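Side-chain contacts in penicillin-binding protein PbpB (Mycobacterium tuberculosis, PDB 6KGU), which takes part in cell wall synthesis, making cross-linked peptidoglycan from lipid intermediates, and is inactivated by beta-lactam antibiotics such as aztreonam: residues 289-294 / 333-338; 319-322 / 328-331; 28-33 / 136-141. All blocks are in the same frame, centred on the assembly; numbering follows the deposited sequence.

In the fold
Contact 3 comes first along the chain, joining strand 28-36 to the end of helix 135-138 within the N-terminal dimerisation-type region. Contacts 1 and 2 follow within the C-terminal transpeptidase domain: the segments of contact 2 lie, in sequence, between the two segments of contact 1. Those two centres are about 7 Å apart and share helix 326-336, and they touch directly, with Leu-291 packing on Val-320, Val-293 on Gly-328 and Pro-294 on Met-331. Contact 3 lies on the other side of the chain's centre, with its centre about 51 Å from that of contact 1 and about 46 Å from that of contact 2, consistent with an elongated two-domain enzyme.

Contact 1 (289-294 / 333-338); sequences EVLQVP and SQRVGP
The carboxylate of Glu-289 comes to the edge of the Arg-335 guanidinium, its CD in the guanidinium plane, and the planes of the two groups are turned 31° from each other. Leu-291 CD2 approaches the same guanidinium obliquely, 3.5 Å from Arg-335 NH2. The ion pair is end-on and two-pronged. Arg-335 NH1 gives a hydrogen bond of 2.9 Å to Glu-289 OE1, using the syn lone pair of that oxygen, while Arg-335 NH2 gives one of 2.8 Å to Glu-289 OE2. The second bond shows where the twist between the planes is taken up: OE2 is met on its syn side but 29° out of the carboxylate plane, although it stays in the plane of the guanidinium. A weak third bond runs from Arg-335 NH1 to Glu-289 OE2 at 3.1 Å.

The backbones stay far apart, with 12.7 Å between the closest CA atoms, those of Leu-291 and Arg-335, and two outstretched side chains close the gap from opposite directions. Glu-289 is extended, with CG opposite the backbone N (chi1 178°), and Arg-335 runs straight from CG to NE. Each charged group has a second partner: Glu-289 OE1 is also hydrogen-bonded to Ser-285 OG, and Arg-335 NH1 to the carbonyl O of Leu-284. The two guanidinium nitrogens probably favour the ionised carboxylate and, with the bond to Ser-285, limit its rotation. Leu-291 also packs on Leu-332 of helix 326-336 and Val-320 of helix 317-323, so the loop carrying the carboxylate lies against both helices. The arrangement is an end-on bidentate salt bridge, twisted out of coplanarity, a structural tie within the transpeptidase domain that links the loop before strand 296-299 to the last turn of helix 326-336.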
ATOM      1  N   GLU A 289       6.360 -28.698  -1.807  1.00 32.23           N
ATOM      2  CA  GLU A 289       5.378 -29.747  -2.064  1.00 27.01           C
ATOM      3  C   GLU A 289       4.947 -29.697  -3.532  1.00 28.66           C
ATOM      4  O   GLU A 289       4.534 -28.646  -4.028  1.00 30.32           O
ATOM      5  CB  GLU A 289       4.154 -29.602  -1.148  1.00 30.42           C
ATOM      6  CG  GLU A 289       3.078 -30.672  -1.453  1.00 35.27           C
ATOM      7  CD  GLU A 289       1.797 -30.560  -0.620  1.00 29.72           C
ATOM      8  OE1 GLU A 289       1.741 -29.748   0.327  1.00 31.48           O
ATOM      9  OE2 GLU A 289       0.828 -31.283  -0.939  1.00 32.79           O
ATOM     10  N   VAL A 290       5.085 -30.819  -4.229  1.00 26.79           N
ATOM     11  CA  VAL A 290       4.589 -30.964  -5.598  1.00 29.82           C
ATOM     12  C   VAL A 290       3.081 -31.202  -5.551  1.00 35.77           C
ATOM     13  O   VAL A 290       2.619 -32.202  -4.993  1.00 28.00           O
ATOM     14  CB  VAL A 290       5.307 -32.113  -6.322  1.00 34.40           C
ATOM     15  CG1 VAL A 290       4.773 -32.268  -7.762  1.00 31.47           C
ATOM     16  CG2 VAL A 290       6.839 -31.871  -6.303  1.00 30.77           C
ATOM     17  N   LEU A 291       2.311 -30.283  -6.132  1.00 32.59           N
ATOM     18  CA  LEU A 291       0.868 -30.417  -6.211  1.00 33.24           C
ATOM     19  C   LEU A 291       0.460 -30.932  -7.592  1.00 34.52           C
ATOM     20  O   LEU A 291       1.286 -31.112  -8.482  1.00 31.23           O
ATOM     21  CB  LEU A 291       0.207 -29.078  -5.907  1.00 38.27           C
ATOM     22  CG  LEU A 291       0.723 -28.439  -4.619  1.00 38.23           C
ATOM     23  CD1 LEU A 291       0.406 -26.952  -4.612  1.00 34.78           C
ATOM     24  CD2 LEU A 291       0.114 -29.130  -3.410  1.00 35.54           C
ATOM     25  N   GLN A 292      -0.838 -31.178  -7.760  1.00 30.34           N
ATOM     26  CA  GLN A 292      -1.433 -31.527  -9.045  1.00 34.69           C
ATOM     27  C   GLN A 292      -2.580 -30.552  -9.275  1.00 35.44           C
ATOM     28  O   GLN A 292      -3.616 -30.641  -8.607  1.00 33.04           O
ATOM     29  CB  GLN A 292      -1.932 -32.976  -9.064  1.00 29.54           C
ATOM     30  CG  GLN A 292      -0.857 -34.032  -8.738  1.00 30.05           C
ATOM     31  CD  GLN A 292       0.361 -33.918  -9.652  1.00 39.07           C
ATOM     32  OE1 GLN A 292       0.233 -33.716 -10.857  1.00 34.33           O
ATOM     33  NE2 GLN A 292       1.554 -34.030  -9.068  1.00 39.02           N
ATOM     34  N   VAL A 293      -2.401 -29.619 -10.204  1.00 32.38           N
ATOM     35  CA  VAL A 293      -3.317 -28.486 -10.303  1.00 33.38           C
ATOM     36  C   VAL A 293      -4.047 -28.562 -11.645  1.00 31.26           C
ATOM     37  O   VAL A 293      -3.431 -28.356 -12.699  1.00 30.16           O
ATOM     38  CB  VAL A 293      -2.567 -27.158 -10.134  1.00 32.85           C
ATOM     39  CG1 VAL A 293      -3.542 -25.966 -10.099  1.00 28.26           C
ATOM     40  CG2 VAL A 293      -1.703 -27.212  -8.849  1.00 30.81           C
ATOM     41  N   PRO A 294      -5.341 -28.863 -11.657  1.00 34.09           N
ATOM     42  CA  PRO A 294      -6.105 -28.841 -12.912  1.00 34.54           C
ATOM     43  C   PRO A 294      -6.365 -27.420 -13.383  1.00 34.88           C
ATOM     44  O   PRO A 294      -6.193 -26.442 -12.655  1.00 36.80           O
ATOM     45  CB  PRO A 294      -7.421 -29.537 -12.548  1.00 32.72           C
ATOM     46  CG  PRO A 294      -7.554 -29.334 -11.065  1.00 39.75           C
ATOM     47  CD  PRO A 294      -6.140 -29.371 -10.525  1.00 35.18           C
ATOM     48  N   SER A 333      -6.285 -23.591  -0.111  1.00 25.27           N
ATOM     49  CA  SER A 333      -7.208 -22.968   0.837  1.00 29.21           C
ATOM     50  C   SER A 333      -8.197 -23.991   1.406  1.00 32.62           C
ATOM     51  O   SER A 333      -8.621 -23.866   2.563  1.00 34.19           O
ATOM     52  CB  SER A 333      -7.962 -21.807   0.165  1.00 25.66           C
ATOM     53  OG  SER A 333      -7.066 -20.781  -0.240  1.00 32.76           O
ATOM     54  N   GLN A 334      -8.576 -25.002   0.614  1.00 30.63           N
ATOM     55  CA  GLN A 334      -9.468 -26.049   1.119  1.00 35.22           C
ATOM     56  C   GLN A 334      -8.851 -26.780   2.302  1.00 39.31           C
ATOM     57  O   GLN A 334      -9.577 -27.237   3.192  1.00 33.86           O
ATOM     58  CB  GLN A 334      -9.815 -27.064   0.023  1.00 31.01           C
ATOM     59  CG  GLN A 334     -10.778 -26.587  -1.047  1.00 30.96           C
ATOM     60  CD  GLN A 334     -10.976 -27.636  -2.135  1.00 36.10           C
ATOM     61  OE1 GLN A 334     -10.645 -28.802  -1.939  1.00 38.77           O
ATOM     62  NE2 GLN A 334     -11.502 -27.222  -3.293  1.00 35.84           N
ATOM     63  N   ARG A 335      -7.514 -26.908   2.331  1.00 30.45           N
ATOM     64  CA  ARG A 335      -6.869 -27.518   3.489  1.00 32.43           C
ATOM     65  C   ARG A 335      -7.018 -26.631   4.716  1.00 37.43           C
ATOM     66  O   ARG A 335      -7.198 -27.130   5.833  1.00 33.65           O
ATOM     67  CB  ARG A 335      -5.389 -27.779   3.204  1.00 28.59           C
ATOM     68  CG  ARG A 335      -5.102 -28.438   1.857  1.00 32.65           C
ATOM     69  CD  ARG A 335      -3.596 -28.682   1.691  1.00 26.71           C
ATOM     70  NE  ARG A 335      -3.292 -29.459   0.486  1.00 29.46           N
ATOM     71  CZ  ARG A 335      -2.075 -29.884   0.157  1.00 36.60           C
ATOM     72  NH1 ARG A 335      -1.052 -29.609   0.954  1.00 35.38           N
ATOM     73  NH2 ARG A 335      -1.882 -30.592  -0.957  1.00 31.11           N
ATOM     74  N   VAL A 336      -6.946 -25.311   4.519  1.00 29.63           N
ATOM     75  CA  VAL A 336      -7.051 -24.368   5.625  1.00 33.08           C
ATOM     76  C   VAL A 336      -8.446 -24.401   6.237  1.00 32.15           C
ATOM     77  O   VAL A 336      -8.601 -24.447   7.463  1.00 31.39           O
ATOM     78  CB  VAL A 336      -6.689 -22.947   5.147  1.00 32.82           C
ATOM     79  CG1 VAL A 336      -6.946 -21.922   6.238  1.00 28.39           C
ATOM     80  CG2 VAL A 336      -5.235 -22.901   4.689  1.00 26.49           C
ATOM     81  N   GLY A 337      -9.479 -24.358   5.394  1.00 34.81           N
ATOM     82  CA  GLY A 337     -10.846 -24.286   5.860  1.00 33.83           C
ATOM     83  C   GLY A 337     -11.314 -22.850   6.036  1.00 37.05           C
ATOM     84  O   GLY A 337     -10.509 -21.932   6.229  1.00 36.56           O
ATOM     85  N   PRO A 338     -12.637 -22.636   5.964  1.00 38.03           N
ATOM     86  CA  PRO A 338     -13.183 -21.266   6.072  1.00 37.63           C
ATOM     87  C   PRO A 338     -12.854 -20.554   7.376  1.00 36.04           C
ATOM     88  O   PRO A 338     -12.498 -19.366   7.356  1.00 35.54           O
ATOM     89  CB  PRO A 338     -14.699 -21.489   5.930  1.00 36.85           C
ATOM     90  CG  PRO A 338     -14.833 -22.758   5.184  1.00 43.45           C
ATOM     91  CD  PRO A 338     -13.676 -23.623   5.608  1.00 39.72           C
TER

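Contact 2 (319-322 / 328-331); sequences GVFG and GTLM
Val-320 points its CB at the backbone of Gly-328, and both methyls meet the Gly-328/Thr-329 part of helix 326-336. CG1, swung to the side opposite the backbone N (chi1 160°), does most of the touching: it lies 3.6 Å from Gly-328 C and equally far from Thr-329 N, so it rests on the peptide that joins the two residues. The same methyl is 3.7 Å from Thr-329 OG1. It also sits over the centre of the Phe-321 ring, 4.2 Å above the plane. CG2 is 4.0 Å from Gly-328 CA and also packs on Leu-291 of the adjoining loop.

This closeness depends on the glycine. With no side chain at Gly-328, the CA atoms of Val-320 and Gly-328 come to 5.6 Å, and the valine methyls lie directly on main chain. Phe-321 adds a smaller touch, its CE1 being 3.8 Å from Thr-329 OG1, with the two side chains crossing at about a right angle. Both also pack on Lys-272, which with Ser-269 fits the SxxK motif of penicillin-binding transpeptidases.

The hydroxyl of Thr-329 stands beside its own backbone N (chi1 -65°) and is hydrogen-bonded to the carbonyl O of Ser-325, one turn back. The Thr-329 side chain is about 7 Å from that of Ser-269, by similarity the acyl-ester nucleophile, and about 8 Å from the bound aztreonam. No hydrogen bond crosses between the segments; chemically, then, the helices are joined here, near the active site, by buried van der Waals packing alone.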
ATOM      1  N   GLY A 319       5.251 -22.557  -6.847  1.00 26.03           N
ATOM      2  CA  GLY A 319       4.772 -22.213  -8.172  1.00 25.62           C
ATOM      3  C   GLY A 319       3.326 -21.758  -8.218  1.00 28.99           C
ATOM      4  O   GLY A 319       2.951 -20.971  -9.089  1.00 30.68           O
ATOM      5  N   VAL A 320       2.488 -22.261  -7.313  1.00 25.36           N
ATOM      6  CA  VAL A 320       1.092 -21.833  -7.285  1.00 28.95           C
ATOM      7  C   VAL A 320       1.011 -20.329  -7.075  1.00 27.63           C
ATOM      8  O   VAL A 320       0.269 -19.623  -7.767  1.00 30.55           O
ATOM      9  CB  VAL A 320       0.313 -22.593  -6.197  1.00 26.18           C
ATOM     10  CG1 VAL A 320      -0.967 -21.822  -5.824  1.00 25.72           C
ATOM     11  CG2 VAL A 320      -0.017 -23.999  -6.675  1.00 27.64           C
ATOM     12  N   PHE A 321       1.782 -19.816  -6.125  1.00 25.61           N
ATOM     13  CA  PHE A 321       1.815 -18.378  -5.906  1.00 32.29           C
ATOM     14  C   PHE A 321       2.724 -17.657  -6.899  1.00 30.05           C
ATOM     15  O   PHE A 321       2.400 -16.542  -7.319  1.00 28.19           O
ATOM     16  CB  PHE A 321       2.198 -18.127  -4.449  1.00 28.69           C
ATOM     17  CG  PHE A 321       1.225 -18.765  -3.492  1.00 34.04           C
ATOM     18  CD1 PHE A 321      -0.078 -18.280  -3.399  1.00 25.42           C
ATOM     19  CD2 PHE A 321       1.577 -19.883  -2.745  1.00 27.41           C
ATOM     20  CE1 PHE A 321      -1.019 -18.875  -2.537  1.00 25.14           C
ATOM     21  CE2 PHE A 321       0.651 -20.481  -1.880  1.00 28.16           C
ATOM     22  CZ  PHE A 321      -0.650 -19.965  -1.781  1.00 26.73           C
ATOM     23  N   GLY A 322       3.805 -18.302  -7.348  1.00 25.26           N
ATOM     24  CA  GLY A 322       4.685 -17.668  -8.320  1.00 25.30           C
ATOM     25  C   GLY A 322       4.026 -17.482  -9.678  1.00 33.97           C
ATOM     26  O   GLY A 322       4.242 -16.464 -10.343  1.00 30.56           O
ATOM     27  N   GLY A 328      -4.915 -23.659  -7.891  1.00 27.16           N
ATOM     28  CA  GLY A 328      -3.992 -24.111  -6.861  1.00 26.94           C
ATOM     29  C   GLY A 328      -4.223 -23.394  -5.545  1.00 29.58           C
ATOM     30  O   GLY A 328      -4.140 -23.999  -4.469  1.00 27.83           O
ATOM     31  N   THR A 329      -4.538 -22.098  -5.610  1.00 28.03           N
ATOM     32  CA  THR A 329      -4.785 -21.347  -4.381  1.00 26.52           C
ATOM     33  C   THR A 329      -5.996 -21.901  -3.640  1.00 30.87           C
ATOM     34  O   THR A 329      -5.965 -22.072  -2.416  1.00 27.76           O
ATOM     35  CB  THR A 329      -4.964 -19.867  -4.710  1.00 27.98           C
ATOM     36  OG1 THR A 329      -3.726 -19.353  -5.232  1.00 27.86           O
ATOM     37  CG2 THR A 329      -5.343 -19.064  -3.444  1.00 28.93           C
ATOM     38  N   LEU A 330      -7.057 -22.231  -4.375  1.00 26.89           N
ATOM     39  CA  LEU A 330      -8.275 -22.710  -3.725  1.00 32.87           C
ATOM     40  C   LEU A 330      -8.114 -24.134  -3.211  1.00 26.48           C
ATOM     41  O   LEU A 330      -8.664 -24.476  -2.162  1.00 31.01           O
ATOM     42  CB  LEU A 330      -9.461 -22.607  -4.679  1.00 27.63           C
ATOM     43  CG  LEU A 330      -9.893 -21.159  -4.935  1.00 31.88           C
ATOM     44  CD1 LEU A 330     -10.972 -21.105  -6.002  1.00 37.76           C
ATOM     45  CD2 LEU A 330     -10.376 -20.517  -3.657  1.00 28.19           C
ATOM     46  N   MET A 331      -7.374 -24.982  -3.931  1.00 27.83           N
ATOM     47  CA  MET A 331      -7.102 -26.323  -3.426  0.50 28.72           C
ATOM     48  C   MET A 331      -6.366 -26.265  -2.096  1.00 29.25           C
ATOM     49  O   MET A 331      -6.733 -26.955  -1.139  1.00 28.87           O
ATOM     50  CB  MET A 331      -6.303 -27.115  -4.457  0.50 28.80           C
ATOM     51  CG  MET A 331      -7.103 -27.382  -5.712  0.50 29.01           C
ATOM     52  SD  MET A 331      -6.240 -28.425  -6.863  0.50 35.79           S
ATOM     53  CE  MET A 331      -5.803 -29.787  -5.800  0.50 34.59           C
TER

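Contact 3 (28-33 / 136-141); sequences RLAFTI and NVVGGI
Leu-29 and Ala-30 are successive residues, yet both direct their CB atoms toward Val-138, whereas neighbours in a regular strand would point to alternate faces. This fits a classic beta bulge: both residues face Ile-21 of the neighbouring strand and share it in backbone hydrogen bonding, and the chain turns a corner at this point. Val-138 meets the pair with one methyl each. Its CG2 lies 4.0 Å from Leu-29 CB and 4.0 Å from Leu-29 CD1, so it touches the leucine along its length, at the root and at one branch. CG1 is directed to the alanine, 4.3 Å from Ala-30 CB, a lighter touch.

In the fold, the contact seats the end of helix 135-138 against the mixed sheet that includes strands 21-22, 28-36 and 122-127, in which strand 28-36 runs between the other two. Immediately after Val-138 the helix ends at Gly-139, whose positive phi (89°) suits glycine, and the chain leaves as strand 140-141.

The torsion of the valine explains the split between its methyls. CG1 is opposite the backbone N (chi1 164°) and CG2 is opposite the carbonyl carbon, which spreads the two across the bulge. The side chains of Leu-29 and Val-138 pass each other at a slant. All three touching residues are buried and apolar, no hydrogen bond joins the segments, and the nearest CA atoms, those of Leu-29 and Val-138, are 7.6 Å apart. Ala-30 is further covered by Tyr-128 and by Glu-152 of helix 150-154.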
ATOM      1  N   ARG A  28      10.889  21.095   5.827  1.00 38.85           N
ATOM      2  CA  ARG A  28       9.570  21.707   5.935  1.00 39.11           C
ATOM      3  C   ARG A  28       8.693  21.347   4.743  1.00 39.86           C
ATOM      4  O   ARG A  28       9.130  21.406   3.592  1.00 37.15           O
ATOM      5  CB  ARG A  28       9.699  23.223   6.057  1.00 42.30           C
ATOM      6  CG  ARG A  28      10.373  23.670   7.359  1.00 42.72           C
ATOM      7  CD  ARG A  28      10.521  25.186   7.413  1.00 48.04           C
ATOM      8  NE  ARG A  28      11.337  25.698   6.312  1.00 45.68           N
ATOM      9  CZ  ARG A  28      11.533  26.989   6.065  1.00 53.35           C
ATOM     10  NH1 ARG A  28      10.963  27.914   6.839  1.00 44.04           N
ATOM     11  NH2 ARG A  28      12.299  27.356   5.042  1.00 53.38           N
ATOM     12  N   LEU A  29       7.453  20.964   5.031  1.00 38.18           N
ATOM     13  CA  LEU A  29       6.402  20.824   4.032  1.00 33.39           C
ATOM     14  C   LEU A  29       5.442  22.003   4.039  1.00 35.01           C
ATOM     15  O   LEU A  29       4.992  22.441   2.979  1.00 31.22           O
ATOM     16  CB  LEU A  29       5.625  19.521   4.268  1.00 36.43           C
ATOM     17  CG  LEU A  29       6.438  18.253   3.992  1.00 31.12           C
ATOM     18  CD1 LEU A  29       5.826  17.016   4.669  1.00 31.71           C
ATOM     19  CD2 LEU A  29       6.587  18.040   2.481  1.00 30.50           C
ATOM     20  N   ALA A  30       5.119  22.534   5.214  1.00 33.67           N
ATOM     21  CA  ALA A  30       4.230  23.676   5.288  1.00 31.88           C
ATOM     22  C   ALA A  30       4.661  24.516   6.479  1.00 35.38           C
ATOM     23  O   ALA A  30       4.903  23.975   7.558  1.00 32.61           O
ATOM     24  CB  ALA A  30       2.765  23.241   5.426  1.00 33.89           C
ATOM     25  N   PHE A  31       4.758  25.827   6.280  1.00 36.63           N
ATOM     26  CA  PHE A  31       5.103  26.733   7.366  1.00 35.89           C
ATOM     27  C   PHE A  31       4.540  28.107   7.043  1.00 41.87           C
ATOM     28  O   PHE A  31       4.209  28.412   5.892  1.00 36.56           O
ATOM     29  CB  PHE A  31       6.619  26.792   7.596  1.00 36.80           C
ATOM     30  CG  PHE A  31       7.383  27.435   6.478  1.00 40.29           C
ATOM     31  CD1 PHE A  31       7.588  28.812   6.456  1.00 40.30           C
ATOM     32  CD2 PHE A  31       7.925  26.666   5.459  1.00 38.45           C
ATOM     33  CE1 PHE A  31       8.294  29.410   5.428  1.00 39.24           C
ATOM     34  CE2 PHE A  31       8.635  27.257   4.424  1.00 43.11           C
ATOM     35  CZ  PHE A  31       8.824  28.629   4.409  1.00 43.77           C
ATOM     36  N   THR A  32       4.438  28.942   8.075  1.00 35.98           N
ATOM     37  CA  THR A  32       3.780  30.236   7.967  1.00 41.88           C
ATOM     38  C   THR A  32       4.801  31.366   8.032  1.00 42.46           C
ATOM     39  O   THR A  32       5.776  31.292   8.783  1.00 46.27           O
ATOM     40  CB  THR A  32       2.729  30.378   9.067  1.00 42.17           C
ATOM     41  OG1 THR A  32       1.653  29.464   8.806  1.00 40.50           O
ATOM     42  CG2 THR A  32       2.181  31.805   9.148  1.00 43.70           C
ATOM     43  N   ILE A  33       4.599  32.394   7.212  1.00 43.39           N
ATOM     44  CA  ILE A  33       5.360  33.637   7.309  1.00 44.17           C
ATOM     45  C   ILE A  33       4.389  34.783   7.564  1.00 46.71           C
ATOM     46  O   ILE A  33       3.244  34.779   7.104  1.00 48.59           O
ATOM     47  CB  ILE A  33       6.216  33.931   6.055  1.00 47.03           C
ATOM     48  CG1 ILE A  33       5.321  34.463   4.919  1.00 52.28           C
ATOM     49  CG2 ILE A  33       6.986  32.707   5.636  1.00 48.38           C
ATOM     50  CD1 ILE A  33       6.004  34.563   3.540  1.00 53.04           C
ATOM     51  N   ASN A 136      -1.234  15.333  -1.114  1.00 25.06           N
ATOM     52  CA  ASN A 136      -2.331  14.417  -0.785  1.00 29.44           C
ATOM     53  C   ASN A 136      -2.452  14.210   0.722  1.00 28.01           C
ATOM     54  O   ASN A 136      -3.559  13.997   1.241  1.00 27.02           O
ATOM     55  CB  ASN A 136      -2.107  13.069  -1.488  1.00 28.49           C
ATOM     56  CG  ASN A 136      -0.688  12.539  -1.302  1.00 29.18           C
ATOM     57  OD1 ASN A 136       0.304  13.236  -1.573  1.00 26.92           O
ATOM     58  ND2 ASN A 136      -0.586  11.309  -0.813  1.00 28.05           N
ATOM     59  N   VAL A 137      -1.322  14.248   1.423  1.00 31.08           N
ATOM     60  CA  VAL A 137      -1.263  14.083   2.874  1.00 28.28           C
ATOM     61  C   VAL A 137      -1.396  15.425   3.586  1.00 27.73           C
ATOM     62  O   VAL A 137      -2.243  15.591   4.470  1.00 29.68           O
ATOM     63  CB  VAL A 137       0.052  13.356   3.247  1.00 25.87           C
ATOM     64  CG1 VAL A 137       0.377  13.515   4.725  1.00 25.57           C
ATOM     65  CG2 VAL A 137      -0.023  11.855   2.861  1.00 22.87           C
ATOM     66  N   VAL A 138      -0.590  16.403   3.162  1.00 24.88           N
ATOM     67  CA  VAL A 138      -0.483  17.678   3.867  1.00 27.60           C
ATOM     68  C   VAL A 138      -1.788  18.458   3.776  1.00 33.85           C
ATOM     69  O   VAL A 138      -2.268  19.013   4.773  1.00 30.25           O
ATOM     70  CB  VAL A 138       0.694  18.501   3.302  1.00 31.26           C
ATOM     71  CG1 VAL A 138       0.600  19.972   3.732  1.00 28.80           C
ATOM     72  CG2 VAL A 138       2.031  17.892   3.698  1.00 30.21           C
ATOM     73  N   GLY A 139      -2.367  18.537   2.575  1.00 30.09           N
ATOM     74  CA  GLY A 139      -3.572  19.318   2.356  1.00 31.86           C
ATOM     75  C   GLY A 139      -3.308  20.769   1.991  1.00 33.02           C
ATOM     76  O   GLY A 139      -2.263  21.092   1.415  1.00 30.29           O
ATOM     77  N   GLY A 140      -4.246  21.656   2.336  1.00 32.49           N
ATOM     78  CA  GLY A 140      -4.140  23.070   2.039  1.00 30.52           C
ATOM     79  C   GLY A 140      -4.834  23.935   3.078  1.00 34.49           C
ATOM     80  O   GLY A 140      -5.495  23.445   3.999  1.00 30.66           O
ATOM     81  N   ILE A 141      -4.690  25.246   2.901  1.00 33.76           N
ATOM     82  CA  ILE A 141      -5.096  26.238   3.888  1.00 35.91           C
ATOM     83  C   ILE A 141      -6.305  26.989   3.355  1.00 35.74           C
ATOM     84  O   ILE A 141      -6.502  27.114   2.140  1.00 37.86           O
ATOM     85  CB  ILE A 141      -3.922  27.193   4.215  1.00 39.84           C
ATOM     86  CG1 ILE A 141      -4.017  27.713   5.646  1.00 40.40           C
ATOM     87  CG2 ILE A 141      -3.826  28.347   3.208  1.00 37.52           C
ATOM     88  CD1 ILE A 141      -3.743  26.647   6.682  1.00 34.76           C
TER